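Side-chain contacts in thioredoxin-like protein (Klebsiella pneumoniae subsp. pneumoniae MGH 78578, PDB 3TY1), which is of unknown function but probably binds carbohydrate, as expected of a galactose-mutarotase-like protein with a supersandwich fold: residues 7-10 against 11-14; 19-22 against 23-27; 38-42 against 43-47; 218-221 against 222-225. One frame throughout, in Å; residues are numbered along the deposited sequence.

Interaction 1: residues 7-10 against 11-14; sequences LTNA and EEGI
Asn9 and Glu11 each carry CG opposite their own backbone N (chi1 -172° and -178°), which lays the two side chains alongside one another, pointing the same way. OD1 of Asn9 then sits 3.1 Å from Glu11 N in a weak, strongly bent hydrogen bond that closes an Asx turn. One water bridges the polar ends: its oxygen lies 2.9 Å from both Asn9 OD1 and Glu11 OE1 and donates to each. While Glu11 lies by OD1, Glu12 crosses the amide near ND2, a doubtful contact because it holds for one of two conformers.

The backbone beneath is a hairpin loop joining strands 2-9 and 14-15. Asn9 N meets Ile14 O at 2.9 Å, and Ile14 N returns to Asn9 O at 3.1 Å, while Gly13 and Ile14 both face Asn9 as a G1 beta bulge. Gly13 N, with positive phi, also reaches Ala10 O by a weak bond of 2.9 Å, and Gln45 of the second subunit donates to the same oxygen. The straight backbone pair thus seems to hold the hairpin, while weak bonds and water tie its partly hydrated turn together and Ala10 O serves the subunit interface.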
ATOM      1  N   LEU A   7      -9.896   3.661  23.000  1.00 29.19           N
ATOM      2  CA  LEU A   7      -8.774   2.822  22.591  1.00 31.66           C
ATOM      3  C   LEU A   7      -7.958   3.471  21.487  1.00 32.61           C
ATOM      4  O   LEU A   7      -6.772   3.176  21.360  1.00 32.62           O
ATOM      5  CB  LEU A   7      -9.280   1.464  22.075  1.00 29.85           C
ATOM      6  CG  LEU A   7      -9.582   0.349  23.062  1.00 34.91           C
ATOM      7  CD1 LEU A   7     -10.312   0.811  24.239  1.00 32.21           C
ATOM      8  CD2 LEU A   7     -10.260  -0.842  22.356  1.00 29.83           C
ATOM      9  N   THR A   8      -8.630   4.243  20.631  1.00 32.73           N
ATOM     10  CA  THR A   8      -8.029   4.866  19.456  1.00 31.84           C
ATOM     11  C   THR A   8      -8.697   6.201  19.222  1.00 34.67           C
ATOM     12  O   THR A   8      -9.915   6.328  19.293  1.00 31.78           O
ATOM     13  CB  THR A   8      -8.185   4.007  18.199  1.00 32.15           C
ATOM     14  OG1 THR A   8      -7.654   2.690  18.442  1.00 33.99           O
ATOM     15  CG2 THR A   8      -7.492   4.611  17.021  1.00 29.52           C
ATOM     16  N   ASN A   9      -7.884   7.214  18.994  1.00 34.69           N
ATOM     17  CA  ASN A   9      -8.413   8.550  18.681  1.00 35.78           C
ATOM     18  C   ASN A   9      -7.402   9.308  17.826  1.00 34.77           C
ATOM     19  O   ASN A   9      -6.484   9.939  18.327  1.00 36.44           O
ATOM     20  CB  ASN A   9      -8.817   9.314  19.938  1.00 34.94           C
ATOM     21  CG  ASN A   9      -9.562  10.622  19.608  1.00 42.32           C
ATOM     22  OD1 ASN A   9      -9.544  11.083  18.479  1.00 42.01           O
ATOM     23  ND2 ASN A   9     -10.223  11.183  20.581  1.00 44.60           N
ATOM     24  N   ALA A  10      -7.621   9.256  16.519  1.00 35.07           N
ATOM     25  CA  ALA A  10      -6.688   9.849  15.572  1.00 36.58           C
ATOM     26  C   ALA A  10      -6.612  11.346  15.745  1.00 39.92           C
ATOM     27  O   ALA A  10      -5.536  11.937  15.552  1.00 40.93           O
ATOM     28  CB  ALA A  10      -7.053   9.453  14.122  1.00 35.65           C
ATOM     29  N   GLU A  11      -7.728  11.966  16.131  1.00 40.60           N
ATOM     30  CA  GLU A  11      -7.747  13.415  16.348  1.00 42.56           C
ATOM     31  C   GLU A  11      -6.703  13.831  17.399  1.00 44.66           C
ATOM     32  O   GLU A  11      -6.132  14.932  17.287  1.00 42.85           O
ATOM     33  CB  GLU A  11      -9.172  13.878  16.705  1.00 45.55           C
ATOM     34  CG  GLU A  11      -9.345  15.371  16.912  1.00 59.49           C
ATOM     35  CD  GLU A  11     -10.772  15.745  17.306  1.00 71.44           C
ATOM     36  OE1 GLU A  11     -11.324  15.166  18.281  1.00 69.68           O
ATOM     37  OE2 GLU A  11     -11.331  16.642  16.648  1.00 81.95           O
ATOM     38  N   GLU A  12      -6.463  12.963  18.399  1.00 42.07           N
ATOM     39  CA  GLU A  12      -5.427  13.189  19.422  0.50 44.57           C
ATOM     40  C   GLU A  12      -4.138  12.397  19.126  1.00 43.41           C
ATOM     41  O   GLU A  12      -3.169  12.479  19.870  1.00 47.99           O
ATOM     42  CB  GLU A  12      -5.976  12.889  20.831  0.50 43.72           C
ATOM     43  CG  GLU A  12      -7.257  13.702  21.158  0.50 50.46           C
ATOM     44  CD  GLU A  12      -7.789  13.518  22.586  0.50 57.42           C
ATOM     45  OE1 GLU A  12      -7.287  12.643  23.325  0.50 56.16           O
ATOM     46  OE2 GLU A  12      -8.719  14.265  22.964  0.50 54.37           O
ATOM     47  N   GLY A  13      -4.122  11.644  18.025  1.00 43.46           N
ATOM     48  CA  GLY A  13      -2.956  10.861  17.612  1.00 43.63           C
ATOM     49  C   GLY A  13      -2.650   9.646  18.466  1.00 43.85           C
ATOM     50  O   GLY A  13      -1.522   9.179  18.457  1.00 47.30           O
ATOM     51  N   ILE A  14      -3.650   9.083  19.138  1.00 43.63           N
ATOM     52  CA  ILE A  14      -3.399   8.017  20.100  1.00 44.30           C
ATOM     53  C   ILE A  14      -4.014   6.683  19.732  1.00 40.79           C
ATOM     54  O   ILE A  14      -5.033   6.628  19.033  1.00 38.62           O
ATOM     55  CB  ILE A  14      -3.807   8.458  21.539  1.00 50.27           C
ATOM     56  CG1 ILE A  14      -5.305   8.378  21.746  1.00 49.84           C
ATOM     57  CG2 ILE A  14      -3.233   9.846  21.892  1.00 48.15           C
ATOM     58  CD1 ILE A  14      -5.707   7.072  22.391  1.00 52.77           C
TER
HETATM   59  O   HOH W   1     -12.104  12.387  18.032  1.00 54.00           O

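Interaction 2: residues 19-22 against 23-27; sequences WQIN and SDQLK
Asn22 and Gln25 exchange hydrogen bonds between side chain and backbone. Gln25 N gives its hydrogen to Asn22 OD1 at 2.9 Å, nearly straight at 170°, although it approaches from above the plane of the side-chain carbonyl. In return the side chain of Gln25 bends at chi2 (144°), which turns its amide back to Asn22 N; OE1 of Gln25 accepts from Asn22 N at 3.1 Å, with the donor above the plane of the Gln25 side-chain carbonyl. The two side chains cross at about a right angle, and CG of Gln25 presses against the Asn22 amide, 3.2 Å from ND2. The other end of that amide is used as well: Asn22 ND2 donates to Gln20 OE1 at 3.1 Å, almost within its own plane, which fixes the rotation of the group. The backbone oxygen of Asn22 takes Leu26 N at 3.0 Å.

This reciprocal exchange has the form of a capping box, although only a single helical turn, without regular helical bonding, follows. It ends strand 19-22, at the edge of a six-stranded antiparallel sheet, and starts the connection to strand 33-39. Within the connection Lys27 N reaches Asp24 O at 2.9 Å, closing a type I beta turn. Ser23 OG turns instead to the backbone N of Phe33, on the neighbouring strand.

On the apolar side, Ile21 CD1 meets Leu26 CD1 at 4.1 Å, and both side chains rest on Trp5 of strand 2-9. Gln25 OE1 also lies close to Ile21 CA, at 3.3 Å.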
ATOM      1  N   TRP A  19      -4.421  -3.994  25.040  1.00 29.76           N
ATOM      2  CA  TRP A  19      -5.216  -3.436  26.132  1.00 30.44           C
ATOM      3  C   TRP A  19      -6.260  -4.444  26.525  1.00 29.53           C
ATOM      4  O   TRP A  19      -6.754  -5.196  25.681  1.00 27.94           O
ATOM      5  CB  TRP A  19      -5.901  -2.160  25.616  1.00 33.61           C
ATOM      6  CG  TRP A  19      -6.969  -1.582  26.510  1.00 35.94           C
ATOM      7  CD1 TRP A  19      -6.808  -0.654  27.502  1.00 39.89           C
ATOM      8  CD2 TRP A  19      -8.373  -1.895  26.477  1.00 31.41           C
ATOM      9  NE1 TRP A  19      -8.027  -0.367  28.071  1.00 34.51           N
ATOM     10  CE2 TRP A  19      -8.998  -1.113  27.462  1.00 36.24           C
ATOM     11  CE3 TRP A  19      -9.161  -2.746  25.688  1.00 32.22           C
ATOM     12  CZ2 TRP A  19     -10.375  -1.167  27.697  1.00 32.76           C
ATOM     13  CZ3 TRP A  19     -10.514  -2.799  25.917  1.00 29.76           C
ATOM     14  CH2 TRP A  19     -11.113  -2.013  26.919  1.00 33.83           C
ATOM     15  N   GLN A  20      -6.598  -4.488  27.802  1.00 29.46           N
ATOM     16  CA  GLN A  20      -7.695  -5.346  28.223  1.00 32.68           C
ATOM     17  C   GLN A  20      -8.354  -4.820  29.463  1.00 33.52           C
ATOM     18  O   GLN A  20      -7.728  -4.145  30.295  1.00 34.59           O
ATOM     19  CB  GLN A  20      -7.243  -6.789  28.495  1.00 33.57           C
ATOM     20  CG  GLN A  20      -6.351  -6.965  29.716  1.00 42.58           C
ATOM     21  CD  GLN A  20      -7.111  -7.036  31.090  1.00 59.08           C
ATOM     22  OE1 GLN A  20      -8.174  -7.671  31.195  1.00 41.71           O
ATOM     23  NE2 GLN A  20      -6.528  -6.411  32.142  1.00 53.86           N
ATOM     24  N   ILE A  21      -9.617  -5.175  29.594  1.00 32.22           N
ATOM     25  CA  ILE A  21     -10.321  -5.032  30.870  1.00 33.45           C
ATOM     26  C   ILE A  21     -11.086  -6.307  31.127  1.00 33.88           C
ATOM     27  O   ILE A  21     -11.413  -7.042  30.201  1.00 31.45           O
ATOM     28  CB  ILE A  21     -11.246  -3.837  30.910  1.00 33.20           C
ATOM     29  CG1 ILE A  21     -12.291  -3.929  29.797  1.00 35.89           C
ATOM     30  CG2 ILE A  21     -10.435  -2.533  30.861  1.00 35.76           C
ATOM     31  CD1 ILE A  21     -13.372  -2.856  29.888  1.00 36.21           C
ATOM     32  N   ASN A  22     -11.395  -6.561  32.382  1.00 32.68           N
ATOM     33  CA  ASN A  22     -12.137  -7.749  32.710  1.00 31.89           C
ATOM     34  C   ASN A  22     -13.096  -7.499  33.860  1.00 30.12           C
ATOM     35  O   ASN A  22     -12.909  -6.576  34.677  1.00 30.98           O
ATOM     36  CB  ASN A  22     -11.183  -8.953  32.903  1.00 32.71           C
ATOM     37  CG  ASN A  22     -10.363  -8.867  34.163  1.00 41.27           C
ATOM     38  OD1 ASN A  22     -10.891  -8.960  35.275  1.00 39.95           O
ATOM     39  ND2 ASN A  22      -9.057  -8.662  34.004  1.00 42.69           N
ATOM     40  N   SER A  23     -14.133  -8.324  33.881  1.00 30.12           N
ATOM     41  CA  SER A  23     -15.232  -8.214  34.817  1.00 33.31           C
ATOM     42  C   SER A  23     -14.781  -8.325  36.282  1.00 38.75           C
ATOM     43  O   SER A  23     -15.384  -7.702  37.163  1.00 39.30           O
ATOM     44  CB  SER A  23     -16.327  -9.259  34.501  1.00 31.61           C
ATOM     45  OG  SER A  23     -15.839 -10.593  34.456  1.00 29.64           O
ATOM     46  N   ASP A  24     -13.773  -9.158  36.530  1.00 40.57           N
ATOM     47  CA  ASP A  24     -13.168  -9.289  37.867  1.00 46.29           C
ATOM     48  C   ASP A  24     -12.616  -7.968  38.381  1.00 47.64           C
ATOM     49  O   ASP A  24     -13.055  -7.493  39.433  1.00 46.19           O
ATOM     50  CB  ASP A  24     -12.033 -10.333  37.871  1.00 50.30           C
ATOM     51  CG  ASP A  24     -12.498 -11.707  38.281  1.00 62.08           C
ATOM     52  OD1 ASP A  24     -13.633 -12.100  37.920  1.00 75.55           O
ATOM     53  OD2 ASP A  24     -11.711 -12.396  38.975  1.00 77.60           O
ATOM     54  N   GLN A  25     -11.667  -7.376  37.638  1.00 46.92           N
ATOM     55  CA  GLN A  25     -11.108  -6.073  38.020  1.00 51.61           C
ATOM     56  C   GLN A  25     -12.147  -4.952  38.069  1.00 49.63           C
ATOM     57  O   GLN A  25     -12.014  -4.056  38.901  1.00 48.05           O
ATOM     58  CB  GLN A  25      -9.839  -5.632  37.228  1.00 52.47           C
ATOM     59  CG  GLN A  25      -9.737  -6.089  35.836  1.00 60.63           C
ATOM     60  CD  GLN A  25      -9.097  -5.085  34.898  1.00 66.83           C
ATOM     61  OE1 GLN A  25      -9.791  -4.505  34.042  1.00 51.31           O
ATOM     62  NE2 GLN A  25      -7.787  -4.858  35.061  1.00 60.06           N
ATOM     63  N   LEU A  26     -13.188  -5.041  37.249  1.00 45.78           N
ATOM     64  CA  LEU A  26     -14.298  -4.081  37.279  1.00 48.32           C
ATOM     65  C   LEU A  26     -15.309  -4.340  38.418  1.00 48.82           C
ATOM     66  O   LEU A  26     -16.255  -3.562  38.583  1.00 48.20           O
ATOM     67  CB  LEU A  26     -15.066  -4.095  35.932  1.00 48.10           C
ATOM     68  CG  LEU A  26     -14.301  -3.623  34.681  1.00 51.18           C
ATOM     69  CD1 LEU A  26     -15.076  -3.943  33.412  1.00 48.73           C
ATOM     70  CD2 LEU A  26     -13.980  -2.142  34.755  1.00 51.43           C
ATOM     71  N   LYS A  27     -15.122  -5.435  39.166  1.00 46.52           N
ATOM     72  CA  LYS A  27     -16.013  -5.868  40.227  1.00 49.36           C
ATOM     73  C   LYS A  27     -17.459  -6.110  39.740  1.00 49.66           C
ATOM     74  O   LYS A  27     -18.412  -5.862  40.468  1.00 48.88           O
ATOM     75  CB  LYS A  27     -15.912  -4.923  41.446  1.00 53.82           C
ATOM     76  CG  LYS A  27     -14.445  -4.707  41.842  1.00 58.23           C
ATOM     77  CD  LYS A  27     -14.213  -4.353  43.300  1.00 75.35           C
ATOM     78  CE  LYS A  27     -12.700  -4.272  43.590  1.00 79.46           C
ATOM     79  NZ  LYS A  27     -12.373  -3.912  45.006  1.00 81.87           N
TER

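Interaction 3: residues 38-42 against 43-47; sequences KVLHG and GKQEG
His41 and Glu46 form a histidine-carboxylate hydrogen bond across the loop that links antiparallel strands 33-39 and 49-55. His41 ND1 donates to Glu46 OE2 at 2.8 Å; the oxygen lies at the ring edge, near the ring plane, and is met on the syn side of the carboxylate. Glu46 OE1 is a weaker second acceptor of His41 ND1, at 3.1 Å. The carboxylate is turned 34° from the imidazole. Its chain leaves the backbone with CG opposite N and then bends at chi2 (54°), which brings the acid back over the loop to the ring.

Gln45 binds the backbone carbonyl of His41: NE2 donates to His41 O at 3.1 Å, with the acceptor close to the amide plane. The same nitrogen also bonds Ala10 O of the third subunit, and OE1 receives Val90 N, so this buried amide is held at both ends and joins the loop to a neighbouring chain. Leu40 lies beside the chain of the glutamine, its CB 3.6 Å from Gln45 CG.

Further out, Asp15 of the third subunit packs against both His41 and Glu46, and backbone bonds set the positions of these side chains. Gln45 N reaches Gly42 O at 3.0 Å, closing a turn through Gly43 and Lys44; the positive phi of Gly43 suits a residue without a side chain. The two arms of the loop are drawn together where Gly47 N donates to Leu40 O at 3.0 Å.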
ATOM      1  N   LYS A  38      -5.706  -6.679  20.801  1.00 27.58           N
ATOM      2  CA  LYS A  38      -4.450  -7.288  20.549  1.00 28.76           C
ATOM      3  C   LYS A  38      -3.913  -6.834  19.213  1.00 28.45           C
ATOM      4  O   LYS A  38      -4.629  -6.885  18.186  1.00 28.10           O
ATOM      5  CB  LYS A  38      -4.659  -8.803  20.626  1.00 33.46           C
ATOM      6  CG  LYS A  38      -3.423  -9.662  20.457  1.00 42.97           C
ATOM      7  CD  LYS A  38      -3.710 -11.203  20.672  1.00 54.28           C
ATOM      8  CE  LYS A  38      -4.244 -11.535  22.070  1.00 68.64           C
ATOM      9  NZ  LYS A  38      -4.240 -13.004  22.420  1.00 72.54           N
ATOM     10  N   VAL A  39      -2.630  -6.459  19.201  1.00 27.14           N
ATOM     11  CA  VAL A  39      -1.935  -6.071  17.998  1.00 26.45           C
ATOM     12  C   VAL A  39      -1.308  -7.331  17.474  1.00 30.48           C
ATOM     13  O   VAL A  39      -0.543  -7.987  18.188  1.00 29.85           O
ATOM     14  CB  VAL A  39      -0.830  -5.018  18.246  1.00 32.34           C
ATOM     15  CG1 VAL A  39      -0.179  -4.590  16.893  1.00 27.80           C
ATOM     16  CG2 VAL A  39      -1.385  -3.802  18.928  1.00 29.79           C
ATOM     17  N   LEU A  40      -1.614  -7.677  16.237  1.00 26.19           N
ATOM     18  CA  LEU A  40      -1.123  -8.919  15.626  1.00 24.95           C
ATOM     19  C   LEU A  40       0.174  -8.695  14.836  1.00 27.03           C
ATOM     20  O   LEU A  40       0.536  -7.576  14.458  1.00 29.21           O
ATOM     21  CB  LEU A  40      -2.187  -9.552  14.720  1.00 23.76           C
ATOM     22  CG  LEU A  40      -3.502  -9.923  15.394  1.00 26.00           C
ATOM     23  CD1 LEU A  40      -4.471 -10.354  14.247  1.00 23.41           C
ATOM     24  CD2 LEU A  40      -3.270 -10.980  16.468  1.00 28.96           C
ATOM     25  N   HIS A  41       0.858  -9.802  14.550  1.00 27.13           N
ATOM     26  CA  HIS A  41       2.158  -9.769  13.882  1.00 26.43           C
ATOM     27  C   HIS A  41       2.283 -10.968  12.946  1.00 26.31           C
ATOM     28  O   HIS A  41       1.541 -11.963  13.070  1.00 28.58           O
ATOM     29  CB  HIS A  41       3.316  -9.736  14.886  1.00 29.76           C
ATOM     30  CG  HIS A  41       3.280  -8.576  15.827  1.00 34.29           C
ATOM     31  ND1 HIS A  41       3.685  -7.306  15.462  1.00 37.07           N
ATOM     32  CD2 HIS A  41       2.880  -8.490  17.127  1.00 38.57           C
ATOM     33  CE1 HIS A  41       3.527  -6.487  16.493  1.00 44.34           C
ATOM     34  NE2 HIS A  41       3.057  -7.181  17.516  1.00 43.13           N
ATOM     35  N   GLY A  42       3.208 -10.861  12.000  1.00 26.58           N
ATOM     36  CA  GLY A  42       3.509 -11.938  11.068  1.00 27.81           C
ATOM     37  C   GLY A  42       2.808 -11.803   9.727  1.00 27.77           C
ATOM     38  O   GLY A  42       1.647 -11.362   9.645  1.00 27.14           O
ATOM     39  N   GLY A  43       3.512 -12.168   8.653  1.00 27.48           N
ATOM     40  CA  GLY A  43       2.894 -12.122   7.336  1.00 26.89           C
ATOM     41  C   GLY A  43       2.305 -10.762   6.984  1.00 24.91           C
ATOM     42  O   GLY A  43       2.860  -9.740   7.340  1.00 24.44           O
ATOM     43  N   LYS A  44       1.160 -10.768   6.304  1.00 25.64           N
ATOM     44  CA  LYS A  44       0.476  -9.534   5.909  1.00 25.42           C
ATOM     45  C   LYS A  44      -0.424  -8.983   7.032  1.00 24.10           C
ATOM     46  O   LYS A  44      -1.106  -7.978   6.868  1.00 26.15           O
ATOM     47  CB  LYS A  44      -0.317  -9.771   4.639  1.00 24.34           C
ATOM     48  CG  LYS A  44       0.544 -10.028   3.455  1.00 30.11           C
ATOM     49  CD  LYS A  44      -0.231 -10.045   2.147  1.00 35.44           C
ATOM     50  CE  LYS A  44      -1.245 -11.171   2.063  1.00 42.27           C
ATOM     51  NZ  LYS A  44      -1.826 -11.353   0.677  1.00 38.64           N
ATOM     52  N   GLN A  45      -0.325  -9.601   8.197  1.00 23.42           N
ATOM     53  CA  GLN A  45      -1.110  -9.265   9.379  1.00 26.82           C
ATOM     54  C   GLN A  45      -0.334  -8.317  10.291  1.00 29.57           C
ATOM     55  O   GLN A  45      -0.829  -7.902  11.334  1.00 32.07           O
ATOM     56  CB  GLN A  45      -1.546 -10.638   9.981  1.00 30.84           C
ATOM     57  CG  GLN A  45      -1.793 -10.766  11.337  1.00 37.11           C
ATOM     58  CD  GLN A  45      -2.165 -12.153  11.704  1.00 33.31           C
ATOM     59  OE1 GLN A  45      -3.245 -12.635  11.330  1.00 23.44           O
ATOM     60  NE2 GLN A  45      -1.363 -12.761  12.554  1.00 21.36           N
ATOM     61  N   GLU A  46       0.882  -7.911   9.884  1.00 28.84           N
ATOM     62  CA  GLU A  46       1.716  -7.053  10.711  1.00 27.80           C
ATOM     63  C   GLU A  46       1.023  -5.721  11.038  1.00 28.38           C
ATOM     64  O   GLU A  46       0.635  -5.002  10.146  1.00 28.35           O
ATOM     65  CB  GLU A  46       3.065  -6.757  10.058  1.00 32.18           C
ATOM     66  CG  GLU A  46       3.984  -5.851  10.929  1.00 36.08           C
ATOM     67  CD  GLU A  46       4.230  -6.381  12.379  1.00 42.39           C
ATOM     68  OE1 GLU A  46       4.549  -7.566  12.534  1.00 52.33           O
ATOM     69  OE2 GLU A  46       4.139  -5.608  13.344  1.00 58.95           O
ATOM     70  N   GLY A  47       0.820  -5.466  12.319  1.00 30.06           N
ATOM     71  CA  GLY A  47       0.190  -4.224  12.775  1.00 31.27           C
ATOM     72  C   GLY A  47      -1.328  -4.254  12.844  1.00 28.60           C
ATOM     73  O   GLY A  47      -1.901  -3.335  13.365  1.00 30.20           O
TER
HETATM   74  O   HOH W   2       5.523  -9.372  11.252  1.00 46.21           O

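Interaction 4: residues 218-221 against 222-225; sequences ILEE and GARF
Ala223 N donates to Glu220 O at 3.0 Å, with an angle of 157° at the hydrogen. This is the one hydrogen bond between residues 218-221 and 222-225. The methyl of Ala223 comes round beside the same oxygen, with its CB 3.2 Å from Glu220 O, so that the carbonyl meets both the backbone and the side chain of one residue.

The remaining contacts are light and mostly apolar. Ala223 CB points back at the preceding segment and finds Leu219 CD1 at 4.3 Å, the backbone oxygen of Ile218 at 3.8 Å, and the methylene Glu220 CG at 4.2 Å. Leu219 starts out away from the turn, but its chain curls at chi2 (64°) and brings the CD1 branch nearer to Ala223, while also packing on Tyr249 and Tyr311. The acid of Glu220 is engaged by another partner, since OE2 accepts from Lys280 N. Glu221, exposed at the corner, has an extended side chain.

Beyond the bend, Arg224 forms a salt bridge with Glu362, and Phe225 enters an apolar layer with Leu298, Leu300 and Ile315. Gly222 takes a positive phi with psi near zero, a conformation in which a side chain would collide with the carbonyl before it. Together with the extended backbone of Glu221 (psi 127°) this defines a type II beta turn from Glu220 to Ala223, which delivers the chain into strand 224-229 at the margin of the large antiparallel sheet.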
ATOM      1  N   ILE A 218     -23.401 -24.658  11.176  1.00 33.18           N
ATOM      2  CA  ILE A 218     -24.783 -24.334  10.767  1.00 35.53           C
ATOM      3  C   ILE A 218     -25.034 -24.819   9.356  1.00 35.90           C
ATOM      4  O   ILE A 218     -26.000 -25.530   9.100  1.00 35.55           O
ATOM      5  CB  ILE A 218     -25.089 -22.846  10.872  1.00 34.83           C
ATOM      6  CG1 ILE A 218     -24.892 -22.365  12.325  1.00 36.15           C
ATOM      7  CG2 ILE A 218     -26.512 -22.594  10.434  1.00 37.09           C
ATOM      8  CD1 ILE A 218     -25.035 -20.852  12.522  1.00 33.49           C
ATOM      9  N   LEU A 219     -24.145 -24.446   8.440  1.00 34.28           N
ATOM     10  CA  LEU A 219     -24.256 -24.828   7.036  1.00 32.32           C
ATOM     11  C   LEU A 219     -23.804 -26.269   6.906  1.00 33.01           C
ATOM     12  O   LEU A 219     -22.816 -26.671   7.508  1.00 34.78           O
ATOM     13  CB  LEU A 219     -23.420 -23.918   6.123  1.00 31.12           C
ATOM     14  CG  LEU A 219     -23.606 -24.091   4.632  1.00 32.71           C
ATOM     15  CD1 LEU A 219     -25.018 -23.726   4.203  1.00 33.42           C
ATOM     16  CD2 LEU A 219     -22.569 -23.201   3.897  1.00 29.68           C
ATOM     17  N   GLU A 220     -24.595 -27.031   6.167  1.00 32.98           N
ATOM     18  CA  GLU A 220     -24.389 -28.441   5.878  1.00 34.00           C
ATOM     19  C   GLU A 220     -25.429 -28.831   4.830  1.00 36.53           C
ATOM     20  O   GLU A 220     -26.332 -28.047   4.519  1.00 35.57           O
ATOM     21  CB  GLU A 220     -24.585 -29.298   7.132  1.00 35.95           C
ATOM     22  CG  GLU A 220     -25.982 -29.170   7.792  1.00 33.78           C
ATOM     23  CD  GLU A 220     -26.130 -29.957   9.074  1.00 41.69           C
ATOM     24  OE1 GLU A 220     -25.126 -30.476   9.582  1.00 46.58           O
ATOM     25  OE2 GLU A 220     -27.275 -30.054   9.575  1.00 45.24           O
ATOM     26  N   GLU A 221     -25.255 -30.007   4.255  1.00 37.36           N
ATOM     27  CA  GLU A 221     -26.261 -30.612   3.383  1.00 38.65           C
ATOM     28  C   GLU A 221     -27.597 -30.664   4.132  1.00 38.32           C
ATOM     29  O   GLU A 221     -27.661 -31.169   5.255  1.00 38.14           O
ATOM     30  CB  GLU A 221     -25.853 -32.043   3.011  1.00 38.59           C
ATOM     31  CG  GLU A 221     -26.739 -32.664   1.961  1.00 49.01           C
ATOM     32  CD  GLU A 221     -26.195 -33.989   1.468  1.00 62.07           C
ATOM     33  OE1 GLU A 221     -25.048 -34.042   0.958  1.00 75.62           O
ATOM     34  OE2 GLU A 221     -26.917 -34.982   1.573  1.00 69.64           O
ATOM     35  N   GLY A 222     -28.648 -30.140   3.512  1.00 37.19           N
ATOM     36  CA  GLY A 222     -29.982 -30.168   4.103  1.00 39.87           C
ATOM     37  C   GLY A 222     -30.247 -28.981   5.018  1.00 38.81           C
ATOM     38  O   GLY A 222     -31.334 -28.862   5.573  1.00 37.40           O
ATOM     39  N   ALA A 223     -29.276 -28.089   5.172  1.00 32.14           N
ATOM     40  CA  ALA A 223     -29.523 -26.829   5.892  1.00 31.35           C
ATOM     41  C   ALA A 223     -30.489 -26.052   5.042  1.00 33.96           C
ATOM     42  O   ALA A 223     -30.604 -26.302   3.824  1.00 35.89           O
ATOM     43  CB  ALA A 223     -28.210 -26.006   6.064  1.00 27.61           C
ATOM     44  N   ARG A 224     -31.137 -25.077   5.663  1.00 36.34           N
ATOM     45  CA  ARG A 224     -32.202 -24.333   5.022  1.00 37.23           C
ATOM     46  C   ARG A 224     -32.012 -22.837   5.198  1.00 36.27           C
ATOM     47  O   ARG A 224     -31.469 -22.391   6.219  1.00 34.68           O
ATOM     48  CB  ARG A 224     -33.580 -24.766   5.594  1.00 39.11           C
ATOM     49  CG  ARG A 224     -33.961 -26.185   5.217  1.00 41.10           C
ATOM     50  CD  ARG A 224     -35.336 -26.591   5.665  1.00 43.71           C
ATOM     51  NE  ARG A 224     -35.467 -26.497   7.111  1.00 40.74           N
ATOM     52  CZ  ARG A 224     -36.386 -25.803   7.793  1.00 48.06           C
ATOM     53  NH1 ARG A 224     -37.343 -25.101   7.189  1.00 44.61           N
ATOM     54  NH2 ARG A 224     -36.357 -25.838   9.118  1.00 48.56           N
ATOM     55  N   PHE A 225     -32.433 -22.084   4.185  1.00 34.35           N
ATOM     56  CA  PHE A 225     -32.478 -20.636   4.241  1.00 36.09           C
ATOM     57  C   PHE A 225     -33.929 -20.266   4.433  1.00 37.11           C
ATOM     58  O   PHE A 225     -34.789 -20.694   3.653  1.00 35.60           O
ATOM     59  CB  PHE A 225     -31.931 -19.965   2.981  1.00 35.00           C
ATOM     60  CG  PHE A 225     -32.109 -18.484   2.982  1.00 34.22           C
ATOM     61  CD1 PHE A 225     -31.408 -17.692   3.867  1.00 38.97           C
ATOM     62  CD2 PHE A 225     -33.013 -17.877   2.130  1.00 36.51           C
ATOM     63  CE1 PHE A 225     -31.598 -16.297   3.878  1.00 33.22           C
ATOM     64  CE2 PHE A 225     -33.192 -16.487   2.139  1.00 33.92           C
ATOM     65  CZ  PHE A 225     -32.484 -15.715   3.007  1.00 37.99           C
TER

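How the interactions relate
All four contacts are local turns, partly buried, each at one end of a strand, interaction 4 at a beginning. Interaction 1 joins strand 2-9 to the outermost strand 14-15 of the ten-stranded sheet, and interaction 4 leads into the outermost strand at the other edge, about 43 Å away between centres. Interactions 2 and 3 lie on neighbouring strands of the six-stranded sheet, and interaction 2 touches interaction 1 where Trp19 packs on Leu7. Interactions 1 and 3 both face other subunits, through Ala10 and Gln45. Chemistry differs accordingly: backbone pairing and a water bridge in interaction 1, reciprocal amide bonds in interaction 2, a histidine-carboxylate bond in interaction 3, backbone and methyl packing in interaction 4.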